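Local coordinates for protein alcohol dehydrogenase IV (Corynebacterium glutamicum, PDB 3IV7) that probably acts as an NAD-dependent maleylacetate reductase or alcohol dehydrogenase of the iron-containing alcohol dehydrogenase family, at residues 67-70 with 71-75; 143-146 with 147-150; 162-165 with 166-170; 170-173 with 174-177; 320-323 with 324-328. One frame throughout, in Å; residues are numbered along the deposited sequence.

Contact 1: 67-70 with 71-75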
loop_
_atom_site.group_PDB
_atom_site.type_symbol
_atom_site.label_atom_id
_atom_site.label_comp_id
_atom_site.label_asym_id
_atom_site.label_seq_id
_atom_site.Cartn_x
_atom_site.Cartn_y
_atom_site.Cartn_z
ATOM N N GLU A 67 -25.183 -10.359 -19.210
ATOM C CA GLU A 67 -25.724 -11.339 -18.259
ATOM C C GLU A 67 -24.983 -11.307 -16.936
ATOM O O GLU A 67 -24.112 -12.103 -16.690
ATOM C CB GLU A 67 -25.771 -12.771 -18.823
ATOM C CG GLU A 67 -26.498 -13.695 -17.853
ATOM C CD GLU A 67 -26.565 -15.146 -18.276
ATOM O OE1 GLU A 67 -25.773 -15.594 -19.126
ATOM O OE2 GLU A 67 -27.395 -15.863 -17.687
ATOM N N VAL A 68 -25.365 -10.372 -16.085
ATOM C CA VAL A 68 -24.774 -10.207 -14.789
ATOM C C VAL A 68 -25.831 -10.644 -13.805
ATOM O O VAL A 68 -26.956 -10.185 -13.872
ATOM C CB VAL A 68 -24.380 -8.737 -14.554
ATOM C CG1 VAL A 68 -23.942 -8.489 -13.095
ATOM C CG2 VAL A 68 -23.307 -8.320 -15.555
ATOM N N VAL A 69 -25.477 -11.580 -12.920
ATOM C CA VAL A 69 -26.446 -12.185 -11.989
ATOM C C VAL A 69 -25.824 -12.247 -10.611
ATOM O O VAL A 69 -24.691 -12.663 -10.459
ATOM C CB VAL A 69 -26.861 -13.593 -12.481
ATOM C CG1 VAL A 69 -27.937 -14.237 -11.550
ATOM C CG2 VAL A 69 -27.388 -13.503 -13.870
HETATM N N MSE A 70 -26.535 -11.759 -9.611
HETATM C CA MSE A 70 -26.100 -11.769 -8.202
HETATM C C MSE A 70 -25.600 -13.159 -7.765
HETATM O O MSE A 70 -26.205 -14.199 -8.174
HETATM C CB MSE A 70 -27.316 -11.386 -7.324
HETATM C CG MSE A 70 -26.994 -11.125 -5.871
HETATM SE SE MSE A 70 -28.577 -10.588 -4.842
HETATM C CE MSE A 70 -29.766 -12.095 -5.247
ATOM N N HIS A 71 -24.564 -13.193 -6.956
ATOM C CA HIS A 71 -23.963 -14.439 -6.390
ATOM C C HIS A 71 -23.203 -15.297 -7.440
ATOM O O HIS A 71 -22.738 -16.396 -7.126
ATOM C CB HIS A 71 -25.017 -15.290 -5.660
ATOM C CG HIS A 71 -25.843 -14.527 -4.673
ATOM N ND1 HIS A 71 -25.293 -13.843 -3.613
ATOM C CD2 HIS A 71 -27.192 -14.412 -4.538
ATOM C CE1 HIS A 71 -26.260 -13.291 -2.898
ATOM N NE2 HIS A 71 -27.424 -13.622 -3.438
ATOM N N VAL A 72 -23.089 -14.779 -8.661
ATOM C CA VAL A 72 -22.398 -15.449 -9.783
ATOM C C VAL A 72 -22.648 -16.957 -9.849
ATOM O O VAL A 72 -21.817 -17.755 -9.411
ATOM C CB VAL A 72 -20.861 -15.144 -9.791
ATOM C CG1 VAL A 72 -20.226 -15.493 -11.175
ATOM C CG2 VAL A 72 -20.603 -13.674 -9.474
ATOM N N PRO A 73 -23.823 -17.349 -10.383
ATOM C CA PRO A 73 -24.107 -18.746 -10.592
ATOM C C PRO A 73 -23.098 -19.323 -11.531
ATOM O O PRO A 73 -22.701 -18.661 -12.478
ATOM C CB PRO A 73 -25.502 -18.740 -11.253
ATOM C CG PRO A 73 -26.124 -17.454 -10.793
ATOM C CD PRO A 73 -24.985 -16.487 -10.688
ATOM N N ILE A 74 -22.732 -20.578 -11.300
ATOM C CA ILE A 74 -21.722 -21.229 -12.074
ATOM C C ILE A 74 -22.128 -21.323 -13.528
ATOM O O ILE A 74 -21.289 -21.179 -14.404
ATOM C CB ILE A 74 -21.386 -22.653 -11.518
ATOM C CG1 ILE A 74 -20.181 -23.259 -12.283
ATOM C CG2 ILE A 74 -22.625 -23.596 -11.623
ATOM C CD1 ILE A 74 -18.892 -22.362 -12.280
ATOM N N GLU A 75 -23.432 -21.489 -13.791
ATOM C CA GLU A 75 -23.928 -21.565 -15.169
ATOM C C GLU A 75 -23.750 -20.211 -15.902
ATOM O O GLU A 75 -23.517 -20.164 -17.104
ATOM C CB GLU A 75 -25.402 -21.981 -15.207
ATOM C CG GLU A 75 -25.731 -23.370 -14.504
ATOM C CD GLU A 75 -25.942 -23.234 -12.976
ATOM O OE1 GLU A 75 -25.818 -22.114 -12.448
ATOM O OE2 GLU A 75 -26.240 -24.245 -12.314
#
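One face of the His71 imidazole is met, in one of two modelled conformers, by Met70, a selenomethionine here, whose CG stands 3.5 Å from the centroid of the His71 ring in a CH-pi contact almost straight above its centre. Both residues occupy the middle of a type II beta turn, Val69 to Val72, and their side chains run alongside each other in the same direction. Met70 SE approaches the same ring obliquely; with a second conformer present, the overlap is doubtful as a fixed feature. Ring nitrogen NE2 is tied to Asn253 OD1, a bond that should help fix the imidazole's rotation. The third position of a type II turn asks for a positive phi, most often met by glycine; His71 supplies it at 71°. The turn closes through Val72 N to Val69 O, 3.2 Å, with a rather bent N-H···O angle of 142°. It carries the chain from strand 63-65 into helix 74-86, and Pro73 suits the N-cap because it needs no backbone N-H there. Val69 and Pro73 meet roughly perpendicularly: with CG1 anti to its backbone N (chi1 -177°), Val69 sets that methyl 3.8 Å from Pro73 CG.

Contact 2: 143-146 with 147-150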
loop_
_atom_site.group_PDB
_atom_site.type_symbol
_atom_site.label_atom_id
_atom_site.label_comp_id
_atom_site.label_asym_id
_atom_site.label_seq_id
_atom_site.Cartn_x
_atom_site.Cartn_y
_atom_site.Cartn_z
ATOM N N VAL A 143 -9.878 -17.517 -2.916
ATOM C CA VAL A 143 -8.880 -16.562 -3.280
ATOM C C VAL A 143 -8.091 -17.057 -4.468
ATOM O O VAL A 143 -7.735 -18.218 -4.533
ATOM C CB VAL A 143 -7.931 -16.321 -2.109
ATOM C CG1 VAL A 143 -6.696 -15.576 -2.569
ATOM C CG2 VAL A 143 -8.672 -15.560 -0.996
ATOM N N ASP A 144 -7.788 -16.152 -5.387
ATOM C CA ASP A 144 -6.962 -16.474 -6.565
ATOM C C ASP A 144 -6.446 -15.154 -7.099
ATOM O O ASP A 144 -7.240 -14.252 -7.389
ATOM C CB ASP A 144 -7.820 -17.218 -7.592
ATOM C CG ASP A 144 -7.090 -17.509 -8.911
ATOM O OD1 ASP A 144 -5.919 -17.136 -9.065
ATOM O OD2 ASP A 144 -7.738 -18.109 -9.809
ATOM N N LEU A 145 -5.117 -15.010 -7.192
ATOM C CA LEU A 145 -4.483 -13.741 -7.686
ATOM C C LEU A 145 -4.968 -13.336 -9.081
ATOM O O LEU A 145 -5.040 -12.154 -9.392
ATOM C CB LEU A 145 -2.949 -13.838 -7.702
ATOM C CG LEU A 145 -2.192 -12.559 -8.205
ATOM C CD1 LEU A 145 -2.486 -11.296 -7.293
ATOM C CD2 LEU A 145 -0.647 -12.811 -8.333
ATOM N N LYS A 146 -5.305 -14.317 -9.918
ATOM C CA LYS A 146 -5.780 -14.018 -11.283
ATOM C C LYS A 146 -7.070 -13.251 -11.296
ATOM O O LYS A 146 -7.381 -12.659 -12.300
ATOM C CB LYS A 146 -5.962 -15.297 -12.125
ATOM C CG LYS A 146 -4.736 -16.154 -12.218
ATOM C CD LYS A 146 -4.816 -17.163 -13.382
ATOM C CE LYS A 146 -6.089 -17.924 -13.401
ATOM N NZ LYS A 146 -6.353 -18.596 -12.112
ATOM N N VAL A 147 -7.846 -13.248 -10.183
ATOM C CA VAL A 147 -9.087 -12.512 -10.194
ATOM C C VAL A 147 -8.953 -11.054 -9.778
ATOM O O VAL A 147 -9.879 -10.295 -9.947
ATOM C CB VAL A 147 -10.210 -13.206 -9.420
ATOM C CG1 VAL A 147 -10.242 -14.662 -9.793
ATOM C CG2 VAL A 147 -10.070 -13.013 -7.900
ATOM N N LEU A 148 -7.799 -10.659 -9.265
ATOM C CA LEU A 148 -7.576 -9.267 -8.899
ATOM C C LEU A 148 -7.495 -8.427 -10.185
ATOM O O LEU A 148 -6.668 -8.695 -11.027
ATOM C CB LEU A 148 -6.254 -9.110 -8.121
ATOM C CG LEU A 148 -5.872 -7.679 -7.725
ATOM C CD1 LEU A 148 -6.860 -7.137 -6.671
ATOM C CD2 LEU A 148 -4.386 -7.641 -7.208
ATOM N N PRO A 149 -8.359 -7.403 -10.328
ATOM C CA PRO A 149 -8.210 -6.622 -11.557
ATOM C C PRO A 149 -6.840 -5.954 -11.610
ATOM O O PRO A 149 -6.339 -5.465 -10.588
ATOM C CB PRO A 149 -9.325 -5.584 -11.449
ATOM C CG PRO A 149 -10.394 -6.266 -10.628
ATOM C CD PRO A 149 -9.678 -7.207 -9.693
ATOM N N GLU A 150 -6.225 -5.973 -12.760
ATOM C CA GLU A 150 -4.919 -5.363 -12.921
ATOM C C GLU A 150 -4.990 -3.853 -12.866
ATOM O O GLU A 150 -4.042 -3.202 -12.458
ATOM C CB GLU A 150 -4.299 -5.781 -14.222
ATOM C CG GLU A 150 -3.852 -7.170 -14.230
ATOM C CD GLU A 150 -3.092 -7.535 -15.481
ATOM O OE1 GLU A 150 -2.854 -6.650 -16.336
ATOM O OE2 GLU A 150 -2.759 -8.716 -15.614
HETATM O O HOH W 1 -4.408 -9.920 -11.238
#
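Leu145 and Leu148 slant across each other on one side of a short 3-10 turn, their branches meeting where Leu145 CD1 lies 4.1 Å from Leu148 CD2. They are three positions apart, with two residues between, the spacing that puts side chains above one another in a 3-10 helix. The backbone follows the same rule: Val147 N bonds to Asp144 O at 3.0 Å, and Leu148 N to Leu145 O at 3.1 Å. Val147 turns to another side. Its CG2 falls between backbone N and carbonyl carbon (chi1 -46° for CG1), which brings that methyl to within 3.1 Å of Asp144 O, close for a carbon against an oxygen.

Asp144 opens the turn with both carboxylate oxygens. OD1 accepts from Lys146 N at 3.0 Å, from above the carboxylate plane, making an Asx turn. The Lys146 chain bends at chi3 and chi4, which curls it back and brings NZ to the syn lone pair of Asp144 OD2 at 2.7 Å in a salt bridge; a long flexible lysine can fold this far round. A water donates to Leu145 O and, at 2.6 Å, to Leu148 O, bridging the two carbonyls.

The turn lies in the connection from strand 138-143 to strand 151-154. Val147 is buried against Lys105 and Met109 of helix 98-111, while Leu148 packs on Leu13 and Gln15 of strand 7-20, beside strand 151-154 in the parallel sheet.

Contact 3: 162-165 with 166-170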
loop_
_atom_site.group_PDB
_atom_site.type_symbol
_atom_site.label_atom_id
_atom_site.label_comp_id
_atom_site.label_asym_id
_atom_site.label_seq_id
_atom_site.Cartn_x
_atom_site.Cartn_y
_atom_site.Cartn_z
ATOM N N LEU A 162 -25.977 7.014 -8.286
ATOM C CA LEU A 162 -26.171 5.968 -7.267
ATOM C C LEU A 162 -27.103 6.506 -6.174
ATOM O O LEU A 162 -26.804 7.539 -5.565
ATOM C CB LEU A 162 -24.855 5.574 -6.650
ATOM C CG LEU A 162 -24.864 4.281 -5.852
ATOM C CD1 LEU A 162 -25.299 3.116 -6.755
ATOM C CD2 LEU A 162 -23.477 4.070 -5.321
ATOM N N PRO A 163 -28.253 5.835 -5.940
ATOM C CA PRO A 163 -29.172 6.391 -4.960
ATOM C C PRO A 163 -28.535 6.551 -3.582
ATOM O O PRO A 163 -27.650 5.793 -3.227
ATOM C CB PRO A 163 -30.317 5.362 -4.935
ATOM C CG PRO A 163 -30.312 4.781 -6.291
ATOM C CD PRO A 163 -28.839 4.679 -6.646
ATOM N N VAL A 164 -29.004 7.508 -2.819
ATOM C CA VAL A 164 -28.422 7.796 -1.498
ATOM C C VAL A 164 -28.464 6.576 -0.561
ATOM O O VAL A 164 -27.465 6.222 0.052
ATOM C CB VAL A 164 -29.114 8.978 -0.812
ATOM C CG1 VAL A 164 -28.549 9.176 0.572
ATOM C CG2 VAL A 164 -28.961 10.268 -1.660
ATOM N N GLU A 165 -29.598 5.910 -0.486
ATOM C CA GLU A 165 -29.707 4.728 0.392
ATOM C C GLU A 165 -28.692 3.648 0.041
ATOM O O GLU A 165 -27.957 3.177 0.911
ATOM C CB GLU A 165 -31.145 4.176 0.383
ATOM C CG GLU A 165 -32.094 5.114 1.057
ATOM C CD GLU A 165 -33.515 4.550 1.211
ATOM O OE1 GLU A 165 -33.821 3.488 0.618
ATOM O OE2 GLU A 165 -34.310 5.175 1.949
HETATM N N MSE A 166 -28.607 3.284 -1.235
HETATM C CA MSE A 166 -27.586 2.320 -1.675
HETATM C C MSE A 166 -26.158 2.846 -1.441
HETATM O O MSE A 166 -25.273 2.089 -1.033
HETATM C CB MSE A 166 -27.784 1.964 -3.153
HETATM C CG MSE A 166 -26.739 1.024 -3.723
HETATM SE SE MSE A 166 -26.587 -0.709 -2.736
HETATM C CE MSE A 166 -25.056 -1.506 -3.776
ATOM N N SER A 167 -25.951 4.151 -1.680
ATOM C CA SER A 167 -24.648 4.771 -1.515
ATOM C C SER A 167 -24.203 4.640 -0.056
ATOM O O SER A 167 -23.038 4.313 0.233
ATOM C CB SER A 167 -24.694 6.266 -1.903
ATOM O OG SER A 167 -25.044 6.482 -3.261
ATOM N N VAL A 168 -25.120 4.942 0.861
ATOM C CA VAL A 168 -24.837 4.838 2.298
ATOM C C VAL A 168 -24.594 3.363 2.717
ATOM O O VAL A 168 -23.602 3.054 3.359
ATOM C CB VAL A 168 -25.984 5.477 3.135
ATOM C CG1 VAL A 168 -25.824 5.177 4.608
ATOM C CG2 VAL A 168 -26.013 6.970 2.913
ATOM N N ALA A 169 -25.492 2.468 2.335
ATOM C CA ALA A 169 -25.340 1.073 2.711
ATOM C C ALA A 169 -24.066 0.505 2.140
ATOM O O ALA A 169 -23.314 -0.169 2.854
ATOM C CB ALA A 169 -26.538 0.248 2.281
ATOM N N SER A 170 -23.795 0.792 0.862
ATOM C CA SER A 170 -22.574 0.295 0.220
ATOM C C SER A 170 -21.353 0.936 0.839
ATOM O O SER A 170 -20.325 0.276 1.016
ATOM C CB SER A 170 -22.576 0.527 -1.312
ATOM O OG SER A 170 -21.376 0.011 -1.902
#
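Pro163 O is gripped twice by Ser167, by the hydroxyl OG at 2.7 Å and by the backbone N at 2.8 Å. The N-H comes in nearly along the C=O axis, whereas OG stands above the carbonyl plane, 56° out of it, and the two donors approach the oxygen from different directions. Ser167 can do this because its OG lies anti to the carbonyl carbon (chi1 -62°), turned back toward the preceding turn. Arg219 adds outside partners: NH1 to Ser167 OG and NH2 to Leu162 O. Serine suits such a buried spot, being small and able to donate to the carbonyl while accepting from the arginine.

Leu162 packs against this hydroxyl, its CG 3.4 Å from Ser167 OG. Its branch CD1 reaches past to Met166 CG, 4.0 Å away. On another side of the helix Val164 CG1 meets Val168 CG2 at 4.1 Å, one turn apart, and both valines also pack on Val210 of helix 189-211.

With Pro163 at the N-cap and regular bonds from Val168 N and Ala169 N to the carbonyls four residues back, this is the first turn of an alpha helix, 164-181, which leads into the helical C-terminal part of the iron-containing alcohol dehydrogenase fold.

Contact 4: 170-173 with 174-177; sequences SGLN and GLAH
Asn173 reaches along helix 164-181 toward His177, one turn on. Its CB begins beside the next peptide, 3.1 Å from Gly174 N, and CG lies 3.8 Å from that same Gly174 N. With CG anti to the backbone N (chi1 -178°), OD1 is brought over the CE1-NE2 side of one ring face, 3.6 Å from His177 CE1. The amide and ring planes stand 56° apart, so this is a carbonyl oxygen over a ring face and not a flat stack. The other branch, ND2, makes a weak hydrogen bond to His256 NE2. The same ring face also receives the backbone oxygen of Asn173, offset toward the rim, while that oxygen accepts from His177 N at 3.1 Å.

His177 is itself held at both nitrogens, ND1 by His242 NE2 and NE2 by Ala123 O, and it stacks on Phe233. A gathering of His177, His242 and His256 is consistent with the metal-binding region expected of the iron-containing alcohol dehydrogenase family, though no metal enters this contact.

Away from this polar side, Leu172 and Leu175 extend together in one direction, Leu172 CD2 lying 3.8 Å from Leu175 CD2. Both press on Leu298 of helix 291-301, where branched aliphatic chains fit the apolar interior. Gly174 has no side chain where Gly171 O lies close, and its N bonds to Ser170 O at 3.0 Å.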
loop_
_atom_site.group_PDB
_atom_site.type_symbol
_atom_site.label_atom_id
_atom_site.label_comp_id
_atom_site.label_asym_id
_atom_site.label_seq_id
_atom_site.Cartn_x
_atom_site.Cartn_y
_atom_site.Cartn_z
ATOM N N SER A 170 -23.795 0.792 0.862
ATOM C CA SER A 170 -22.574 0.295 0.220
ATOM C C SER A 170 -21.353 0.936 0.839
ATOM O O SER A 170 -20.325 0.276 1.016
ATOM C CB SER A 170 -22.576 0.527 -1.312
ATOM O OG SER A 170 -21.376 0.011 -1.902
ATOM N N GLY A 171 -21.430 2.216 1.161
ATOM C CA GLY A 171 -20.281 2.885 1.848
ATOM C C GLY A 171 -19.961 2.245 3.195
ATOM O O GLY A 171 -18.797 2.111 3.584
ATOM N N LEU A 172 -20.997 1.830 3.908
ATOM C CA LEU A 172 -20.804 1.189 5.207
ATOM C C LEU A 172 -20.286 -0.229 5.029
ATOM O O LEU A 172 -19.614 -0.755 5.911
ATOM C CB LEU A 172 -22.104 1.222 6.010
ATOM C CG LEU A 172 -22.508 2.642 6.467
ATOM C CD1 LEU A 172 -23.919 2.644 7.031
ATOM C CD2 LEU A 172 -21.534 3.204 7.497
ATOM N N ASN A 173 -20.603 -0.853 3.886
ATOM C CA ASN A 173 -19.970 -2.134 3.491
ATOM C C ASN A 173 -18.447 -1.905 3.402
ATOM O O ASN A 173 -17.639 -2.654 3.996
ATOM C CB ASN A 173 -20.534 -2.548 2.154
ATOM C CG ASN A 173 -20.012 -3.898 1.639
ATOM O OD1 ASN A 173 -19.205 -4.610 2.275
ATOM N ND2 ASN A 173 -20.438 -4.220 0.459
ATOM N N GLY A 174 -18.071 -0.814 2.743
ATOM C CA GLY A 174 -16.670 -0.423 2.612
ATOM C C GLY A 174 -16.074 -0.140 3.978
ATOM O O GLY A 174 -14.977 -0.576 4.275
ATOM N N LEU A 175 -16.860 0.504 4.848
ATOM C CA LEU A 175 -16.422 0.783 6.194
ATOM C C LEU A 175 -16.168 -0.511 7.002
ATOM O O LEU A 175 -15.226 -0.569 7.795
ATOM C CB LEU A 175 -17.416 1.686 6.916
ATOM C CG LEU A 175 -16.855 2.419 8.111
ATOM C CD1 LEU A 175 -15.676 3.257 7.673
ATOM C CD2 LEU A 175 -17.975 3.323 8.825
ATOM N N ALA A 176 -16.995 -1.537 6.771
ATOM C CA ALA A 176 -16.855 -2.795 7.435
ATOM C C ALA A 176 -15.560 -3.469 7.024
ATOM O O ALA A 176 -14.894 -4.071 7.860
ATOM C CB ALA A 176 -18.025 -3.690 7.124
ATOM N N HIS A 177 -15.206 -3.361 5.740
ATOM C CA HIS A 177 -13.932 -3.898 5.254
ATOM C C HIS A 177 -12.805 -3.295 6.102
ATOM O O HIS A 177 -11.915 -4.004 6.548
ATOM C CB HIS A 177 -13.702 -3.587 3.760
ATOM C CG HIS A 177 -14.616 -4.321 2.823
ATOM N ND1 HIS A 177 -15.143 -5.567 3.113
ATOM C CD2 HIS A 177 -14.972 -4.053 1.542
ATOM C CE1 HIS A 177 -15.860 -5.987 2.082
ATOM N NE2 HIS A 177 -15.767 -5.092 1.113
#

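Contact 5: 320-323 with 324-328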
loop_
_atom_site.group_PDB
_atom_site.type_symbol
_atom_site.label_atom_id
_atom_site.label_comp_id
_atom_site.label_asym_id
_atom_site.label_seq_id
_atom_site.Cartn_x
_atom_site.Cartn_y
_atom_site.Cartn_z
ATOM N N GLU A 320 -29.447 -21.290 13.262
ATOM C CA GLU A 320 -28.796 -21.799 12.074
ATOM C C GLU A 320 -27.627 -20.882 11.649
ATOM O O GLU A 320 -26.525 -21.371 11.313
ATOM C CB GLU A 320 -29.799 -21.917 10.939
ATOM C CG GLU A 320 -29.207 -22.455 9.614
ATOM C CD GLU A 320 -30.250 -22.528 8.495
ATOM O OE1 GLU A 320 -31.435 -22.185 8.755
ATOM O OE2 GLU A 320 -29.884 -22.918 7.358
ATOM N N ALA A 321 -27.868 -19.566 11.634
ATOM C CA ALA A 321 -26.836 -18.648 11.266
ATOM C C ALA A 321 -25.626 -18.915 12.130
ATOM O O ALA A 321 -24.498 -18.906 11.648
ATOM C CB ALA A 321 -27.310 -17.178 11.433
ATOM N N VAL A 322 -25.874 -19.066 13.420
ATOM C CA VAL A 322 -24.828 -19.331 14.393
ATOM C C VAL A 322 -24.144 -20.663 14.132
ATOM O O VAL A 322 -22.911 -20.742 14.125
ATOM C CB VAL A 322 -25.382 -19.314 15.786
ATOM C CG1 VAL A 322 -24.405 -19.899 16.738
ATOM C CG2 VAL A 322 -25.767 -17.856 16.163
ATOM N N ASP A 323 -24.937 -21.701 13.883
ATOM C CA ASP A 323 -24.384 -23.012 13.481
ATOM C C ASP A 323 -23.361 -22.930 12.378
ATOM O O ASP A 323 -22.300 -23.508 12.489
ATOM C CB ASP A 323 -25.473 -23.933 12.995
ATOM C CG ASP A 323 -25.796 -24.928 13.945
ATOM O OD1 ASP A 323 -24.916 -25.784 14.216
ATOM O OD2 ASP A 323 -26.917 -24.881 14.457
ATOM N N VAL A 324 -23.739 -22.254 11.294
ATOM C CA VAL A 324 -22.930 -22.130 10.105
ATOM C C VAL A 324 -21.696 -21.245 10.260
ATOM O O VAL A 324 -20.690 -21.435 9.566
ATOM C CB VAL A 324 -23.775 -21.536 8.975
ATOM C CG1 VAL A 324 -22.889 -21.144 7.795
ATOM C CG2 VAL A 324 -24.857 -22.531 8.563
ATOM N N THR A 325 -21.779 -20.276 11.150
ATOM C CA THR A 325 -20.748 -19.267 11.283
ATOM C C THR A 325 -19.730 -19.519 12.385
ATOM O O THR A 325 -18.567 -19.123 12.262
ATOM C CB THR A 325 -21.381 -17.912 11.567
ATOM O OG1 THR A 325 -22.244 -17.572 10.492
ATOM C CG2 THR A 325 -20.291 -16.828 11.726
ATOM N N LEU A 326 -20.164 -20.139 13.463
ATOM C CA LEU A 326 -19.329 -20.271 14.636
ATOM C C LEU A 326 -17.973 -20.885 14.263
ATOM O O LEU A 326 -16.928 -20.306 14.567
ATOM C CB LEU A 326 -20.040 -21.079 15.723
ATOM C CG LEU A 326 -19.644 -20.845 17.188
ATOM C CD1 LEU A 326 -19.659 -19.372 17.556
ATOM C CD2 LEU A 326 -20.597 -21.629 18.096
ATOM N N GLU A 327 -18.001 -21.966 13.488
ATOM C CA GLU A 327 -16.770 -22.676 13.109
ATOM C C GLU A 327 -15.925 -21.924 12.053
ATOM O O GLU A 327 -14.802 -22.302 11.790
ATOM C CB GLU A 327 -17.096 -24.074 12.598
ATOM C CG GLU A 327 -17.829 -24.088 11.254
ATOM C CD GLU A 327 -18.292 -25.484 10.845
ATOM O OE1 GLU A 327 -18.235 -26.415 11.689
ATOM O OE2 GLU A 327 -18.710 -25.644 9.671
ATOM N N LYS A 328 -16.494 -20.896 11.435
ATOM C CA LYS A 328 -15.786 -20.101 10.436
ATOM C C LYS A 328 -15.057 -18.897 11.070
ATOM O O LYS A 328 -14.210 -18.275 10.429
ATOM C CB LYS A 328 -16.767 -19.609 9.347
ATOM C CG LYS A 328 -17.324 -20.724 8.426
#
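Thr325 lies against Ala321 on the buried side of helix 318-326, an alpha-helical turn of the C-terminal helical part of the fold, whereas Glu320 and Asp323 face the solvent. On the packed side Thr325 OG1 comes within 2.9 Å of Ala321 O. Which way its proton points is not settled, as Thr247 OG1 is a second partner. Threonine suits the place: the hydroxyl, anti to its own carbonyl carbon (chi1 -60°), turns back to the helix within reach of both oxygens. The backbone bond beside it is weak, Thr325 N to Ala321 O, 3.1 Å at an angle of 131°, and Thr325 N makes a second weak bond to Val322 O. Sounder bonds flank it, from Val324 N to Glu320 O and from Leu326 N to Val322 O.

Packing is looser among the larger apolar chains. Val322 CG1 and Leu326 CD2 stay 4.4 Å apart, and both residues also touch helix 339-351, Val322 at Ser343 and Leu326 at Leu342. At the exposed rim, Asp323 OD1 forms a salt bridge with Arg339, and Glu320 CG stays 4.5 Å from Val324 CG2, the extended chain leading away beyond it. That methyl is closer to the backbone: Val324 CG2 lies 3.4 Å from Glu320 O.

Contact 4 is the core of the set, with all its touching residues buried, while contact 1 lies at the surface and contacts 2, 3 and 5 are partly buried. Contacts 3 and 4 share Ser170 and follow one another along helix 164-181, their centres about 11 Å apart: the helix start uses proline, serine and an arginine, its interior histidine, asparagine and leucine. Contacts 1 and 2 instead shape turns next to the N-terminal parallel sheet, and helix 98-111 covers residues of both. Contact 1 sets histidine against selenomethionine; a salt bridge inside the turn marks contact 2; contact 5, its centre about 22 Å from that of contact 4, mixes threonine and aliphatic packing with exposed acids.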